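Local coordinates for glutathione S-transferase (Gordonia bronchialis, PDB 4PTS), which probably acts as a glutathione transferase, a member of the Omega-like family that transfers glutathione to other molecules, at residues V261-Q271 / N309-E317. Numbering follows the deposited sequence.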
loop_
_atom_site.group_PDB
_atom_site.type_symbol
_atom_site.label_atom_id
_atom_site.label_comp_id
_atom_site.label_asym_id
_atom_site.label_seq_id
_atom_site.Cartn_x
_atom_site.Cartn_y
_atom_site.Cartn_z
ATOM N N VAL B 261 11.297 -15.491 -3.100
ATOM C CA VAL B 261 11.917 -15.877 -4.372
ATOM C C VAL B 261 11.689 -14.843 -5.472
ATOM O O VAL B 261 12.615 -14.521 -6.211
ATOM C CB VAL B 261 11.545 -17.298 -4.863
ATOM C CG1 VAL B 261 11.653 -18.304 -3.717
ATOM C CG2 VAL B 261 10.164 -17.326 -5.473
ATOM N N LEU B 262 10.471 -14.310 -5.563
ATOM C CA LEU B 262 10.160 -13.309 -6.585
ATOM C C LEU B 262 10.930 -12.035 -6.394
ATOM O O LEU B 262 11.327 -11.401 -7.350
ATOM C CB LEU B 262 8.702 -12.977 -6.567
ATOM C CG LEU B 262 7.809 -14.074 -7.107
ATOM C CD1 LEU B 262 6.370 -13.594 -7.032
ATOM C CD2 LEU B 262 8.163 -14.415 -8.547
ATOM N N TRP B 263 11.155 -11.684 -5.144
ATOM C CA TRP B 263 11.964 -10.535 -4.800
ATOM C C TRP B 263 13.400 -10.735 -5.228
ATOM O O TRP B 263 14.009 -9.825 -5.783
ATOM C CB TRP B 263 11.884 -10.289 -3.289
ATOM C CG TRP B 263 12.653 -9.129 -2.782
ATOM C CD1 TRP B 263 13.429 -9.108 -1.669
ATOM C CD2 TRP B 263 12.724 -7.802 -3.351
ATOM N NE1 TRP B 263 13.986 -7.864 -1.506
ATOM C CE2 TRP B 263 13.568 -7.044 -2.518
ATOM C CE3 TRP B 263 12.160 -7.187 -4.487
ATOM C CZ2 TRP B 263 13.860 -5.711 -2.774
ATOM C CZ3 TRP B 263 12.458 -5.850 -4.743
ATOM C CH2 TRP B 263 13.297 -5.131 -3.893
ATOM N N ALA B 264 13.929 -11.934 -4.990
ATOM C CA ALA B 264 15.307 -12.260 -5.377
ATOM C C ALA B 264 15.456 -12.290 -6.891
ATOM O O ALA B 264 16.430 -11.773 -7.439
ATOM C CB ALA B 264 15.737 -13.597 -4.790
ATOM N N TYR B 265 14.502 -12.929 -7.554
ATOM C CA TYR B 265 14.421 -12.884 -9.008
ATOM C C TYR B 265 14.374 -11.446 -9.498
ATOM O O TYR B 265 15.134 -11.057 -10.392
ATOM C CB TYR B 265 13.186 -13.623 -9.452
ATOM C CG TYR B 265 12.782 -13.418 -10.876
ATOM C CD1 TYR B 265 13.361 -14.174 -11.889
ATOM C CD2 TYR B 265 11.778 -12.520 -11.214
ATOM C CE1 TYR B 265 12.975 -14.030 -13.208
ATOM C CE2 TYR B 265 11.377 -12.376 -12.527
ATOM C CZ TYR B 265 11.986 -13.135 -13.520
ATOM O OH TYR B 265 11.636 -13.011 -14.848
ATOM N N ALA B 266 13.494 -10.641 -8.910
ATOM C CA ALA B 266 13.379 -9.238 -9.327
ATOM C C ALA B 266 14.698 -8.481 -9.191
ATOM O O ALA B 266 15.103 -7.782 -10.113
ATOM C CB ALA B 266 12.287 -8.536 -8.549
ATOM N N ARG B 267 15.369 -8.636 -8.060
ATOM C CA ARG B 267 16.603 -7.907 -7.844
ATOM C C ARG B 267 17.726 -8.375 -8.787
ATOM O O ARG B 267 18.564 -7.582 -9.224
ATOM C CB ARG B 267 17.037 -8.039 -6.397
ATOM C CG ARG B 267 16.242 -7.165 -5.452
ATOM C CD ARG B 267 16.680 -7.375 -4.011
ATOM N NE ARG B 267 16.217 -8.666 -3.505
ATOM C CZ ARG B 267 16.902 -9.473 -2.691
ATOM N NH1 ARG B 267 16.366 -10.611 -2.299
ATOM N NH2 ARG B 267 18.115 -9.161 -2.268
ATOM N N ASP B 268 17.734 -9.666 -9.092
ATOM C CA ASP B 268 18.678 -10.230 -10.041
ATOM C C ASP B 268 18.567 -9.530 -11.406
ATOM O O ASP B 268 19.573 -9.094 -11.965
ATOM C CB ASP B 268 18.404 -11.730 -10.143
ATOM C CG ASP B 268 19.189 -12.418 -11.240
ATOM O OD1 ASP B 268 20.321 -11.951 -11.512
ATOM O OD2 ASP B 268 18.658 -13.452 -11.780
ATOM N N LEU B 269 17.346 -9.431 -11.930
ATOM C CA LEU B 269 17.077 -8.692 -13.160
ATOM C C LEU B 269 17.338 -7.211 -13.010
ATOM O O LEU B 269 17.941 -6.602 -13.901
ATOM C CB LEU B 269 15.636 -8.878 -13.624
ATOM C CG LEU B 269 15.237 -10.308 -14.010
ATOM C CD1 LEU B 269 13.798 -10.365 -14.506
ATOM C CD2 LEU B 269 16.166 -10.864 -15.072
ATOM N N PHE B 270 16.908 -6.612 -11.909
ATOM C CA PHE B 270 17.125 -5.183 -11.756
ATOM C C PHE B 270 18.605 -4.844 -11.846
ATOM O O PHE B 270 18.997 -3.869 -12.488
ATOM C CB PHE B 270 16.603 -4.702 -10.417
ATOM C CG PHE B 270 16.669 -3.226 -10.250
ATOM C CD1 PHE B 270 15.618 -2.419 -10.653
ATOM C CD2 PHE B 270 17.779 -2.649 -9.712
ATOM C CE1 PHE B 270 15.685 -1.039 -10.506
ATOM C CE2 PHE B 270 17.872 -1.287 -9.560
ATOM C CZ PHE B 270 16.828 -0.477 -9.950
ATOM N N GLN B 271 19.421 -5.658 -11.174
ATOM C CA GLN B 271 20.875 -5.468 -11.136
ATOM C C GLN B 271 21.569 -5.886 -12.442
ATOM O O GLN B 271 22.754 -5.636 -12.618
ATOM C CB GLN B 271 21.474 -6.216 -9.944
ATOM C CG GLN B 271 20.976 -5.703 -8.605
ATOM C CD GLN B 271 21.388 -6.577 -7.441
ATOM O OE1 GLN B 271 22.334 -7.361 -7.543
ATOM N NE2 GLN B 271 20.708 -6.415 -6.302
ATOM N N ASN B 309 16.806 -1.432 -0.814
ATOM C CA ASN B 309 16.750 -2.900 -0.885
ATOM C C ASN B 309 16.921 -3.515 -2.282
ATOM O O ASN B 309 17.235 -4.688 -2.405
ATOM C CB ASN B 309 15.439 -3.395 -0.262
ATOM C CG ASN B 309 14.172 -2.691 -0.831
ATOM O OD1 ASN B 309 14.220 -1.808 -1.710
ATOM N ND2 ASN B 309 13.016 -3.108 -0.317
ATOM N N TRP B 310 16.692 -2.729 -3.334
ATOM C CA TRP B 310 16.827 -3.221 -4.707
ATOM C C TRP B 310 18.251 -3.626 -5.010
ATOM O O TRP B 310 18.490 -4.502 -5.812
ATOM C CB TRP B 310 16.420 -2.157 -5.738
ATOM C CG TRP B 310 14.959 -2.075 -6.055
ATOM C CD1 TRP B 310 14.106 -1.099 -5.687
ATOM C CD2 TRP B 310 14.196 -2.999 -6.826
ATOM N NE1 TRP B 310 12.845 -1.349 -6.165
ATOM C CE2 TRP B 310 12.874 -2.513 -6.876
ATOM C CE3 TRP B 310 14.497 -4.194 -7.475
ATOM C CZ2 TRP B 310 11.847 -3.177 -7.572
ATOM C CZ3 TRP B 310 13.475 -4.862 -8.156
ATOM C CH2 TRP B 310 12.167 -4.342 -8.207
ATOM N N LEU B 311 19.195 -2.964 -4.370
ATOM C CA LEU B 311 20.610 -3.222 -4.614
ATOM C C LEU B 311 21.238 -4.199 -3.628
ATOM O O LEU B 311 22.450 -4.322 -3.563
ATOM C CB LEU B 311 21.372 -1.912 -4.550
ATOM C CG LEU B 311 20.903 -0.850 -5.545
ATOM C CD1 LEU B 311 21.776 0.393 -5.372
ATOM C CD2 LEU B 311 20.935 -1.371 -6.986
ATOM N N THR B 312 20.413 -4.915 -2.891
ATOM C CA THR B 312 20.918 -5.885 -1.967
ATOM C C THR B 312 21.087 -7.221 -2.702
ATOM O O THR B 312 20.397 -7.490 -3.668
ATOM C CB THR B 312 20.005 -6.036 -0.741
ATOM O OG1 THR B 312 18.739 -6.568 -1.139
ATOM C CG2 THR B 312 19.806 -4.693 -0.079
ATOM N N PRO B 313 22.030 -8.046 -2.229
ATOM C CA PRO B 313 22.398 -9.368 -2.739
ATOM C C PRO B 313 21.269 -10.359 -2.779
ATOM O O PRO B 313 20.592 -10.534 -1.770
ATOM C CB PRO B 313 23.405 -9.854 -1.705
ATOM C CG PRO B 313 24.080 -8.609 -1.264
ATOM C CD PRO B 313 22.987 -7.580 -1.204
ATOM N N HIS B 314 21.131 -11.059 -3.906
ATOM C CA HIS B 314 19.977 -11.951 -4.171
ATOM C C HIS B 314 20.286 -13.458 -4.208
ATOM O O HIS B 314 19.383 -14.266 -4.001
ATOM C CB HIS B 314 19.308 -11.551 -5.488
ATOM C CG HIS B 314 20.271 -11.328 -6.605
ATOM N ND1 HIS B 314 20.714 -12.347 -7.417
ATOM C CD2 HIS B 314 20.891 -10.207 -7.035
ATOM C CE1 HIS B 314 21.561 -11.865 -8.305
ATOM N NE2 HIS B 314 21.690 -10.569 -8.092
ATOM N N HIS B 315 21.542 -13.824 -4.485
ATOM C CA HIS B 315 22.000 -15.232 -4.468
ATOM C C HIS B 315 21.271 -16.139 -5.455
ATOM O O HIS B 315 20.936 -17.288 -5.142
ATOM C CB HIS B 315 21.916 -15.814 -3.054
ATOM C CG HIS B 315 22.646 -14.990 -2.057
ATOM N ND1 HIS B 315 22.004 -14.106 -1.214
ATOM C CD2 HIS B 315 23.974 -14.846 -1.828
ATOM C CE1 HIS B 315 22.906 -13.474 -0.484
ATOM N NE2 HIS B 315 24.109 -13.906 -0.835
ATOM N N ARG B 316 21.019 -15.608 -6.643
ATOM C CA ARG B 316 20.349 -16.350 -7.688
ATOM C C ARG B 316 21.388 -16.994 -8.572
ATOM O O ARG B 316 21.079 -17.858 -9.366
ATOM C CB ARG B 316 19.460 -15.420 -8.496
ATOM C CG ARG B 316 18.317 -14.822 -7.689
ATOM C CD ARG B 316 17.206 -15.825 -7.442
ATOM N NE ARG B 316 16.410 -16.088 -8.642
ATOM C CZ ARG B 316 15.489 -17.039 -8.715
ATOM N NH1 ARG B 316 15.251 -17.823 -7.672
ATOM N NH2 ARG B 316 14.803 -17.224 -9.831
ATOM N N GLU B 317 22.635 -16.574 -8.413
ATOM C CA GLU B 317 23.753 -17.119 -9.180
ATOM C C GLU B 317 23.902 -18.579 -8.755
ATOM O O GLU B 317 24.237 -19.448 -9.556
ATOM C CB GLU B 317 25.052 -16.342 -8.914
ATOM C CG GLU B 317 24.886 -14.866 -8.517
ATOM C CD GLU B 317 24.759 -14.668 -6.987
ATOM O OE1 GLU B 317 24.307 -13.582 -6.539
ATOM O OE2 GLU B 317 25.121 -15.598 -6.222
#
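Trp310 enters edgewise between Trp263 and Phe270, so that each face of its indole meets one of these helix rings. Trp263 turns its edge onto one face: CH2 lies over the centre, and the two six-membered rings are inclined at 61° in a T-shaped pair. Phe270 takes the opposite face in an offset stack, centroids 4.8 Å apart, its CD1 nearer the rim. Both helix aromatics have CG anti to the backbone N (Trp263 chi1 -179°), a turn that points them along the helix from positions seven residues, about two helical turns, apart. Ala266 CB supports Trp310 CZ3 at 3.9 Å.

Next to this aromatic cluster the contact becomes polar. Helix 260-270 belongs to the all-helical C-terminal domain of the glutathione transferase fold, and the loop that follows helix 281-291 returns across it here. Gln271 reaches out, extended beyond CG, and its NE2 bonds two loop carbonyls, both in its amide plane: Trp310 O at 3.0 Å, nearly straight at 169°, and Thr312 O at 2.9 Å, where the donor stands above the carbonyl plane. A leucine here would probably leave both carbonyls without this donor and let the turn at 309-312 shift. Arg267, bent at chi3, gives NH2 to Pro313 O at 2.9 Å.

His314 lays its ring flat on the helix, with Asp268 CA over its centre 3.6 Å from the centroid. Beyond it Arg316 folds back, its guanidinium facing Tyr265 CB while NH1 and NH2 reach Leu216 O and Arg220 O. Asp268 OD1 is held in a salt bridge by Arg220.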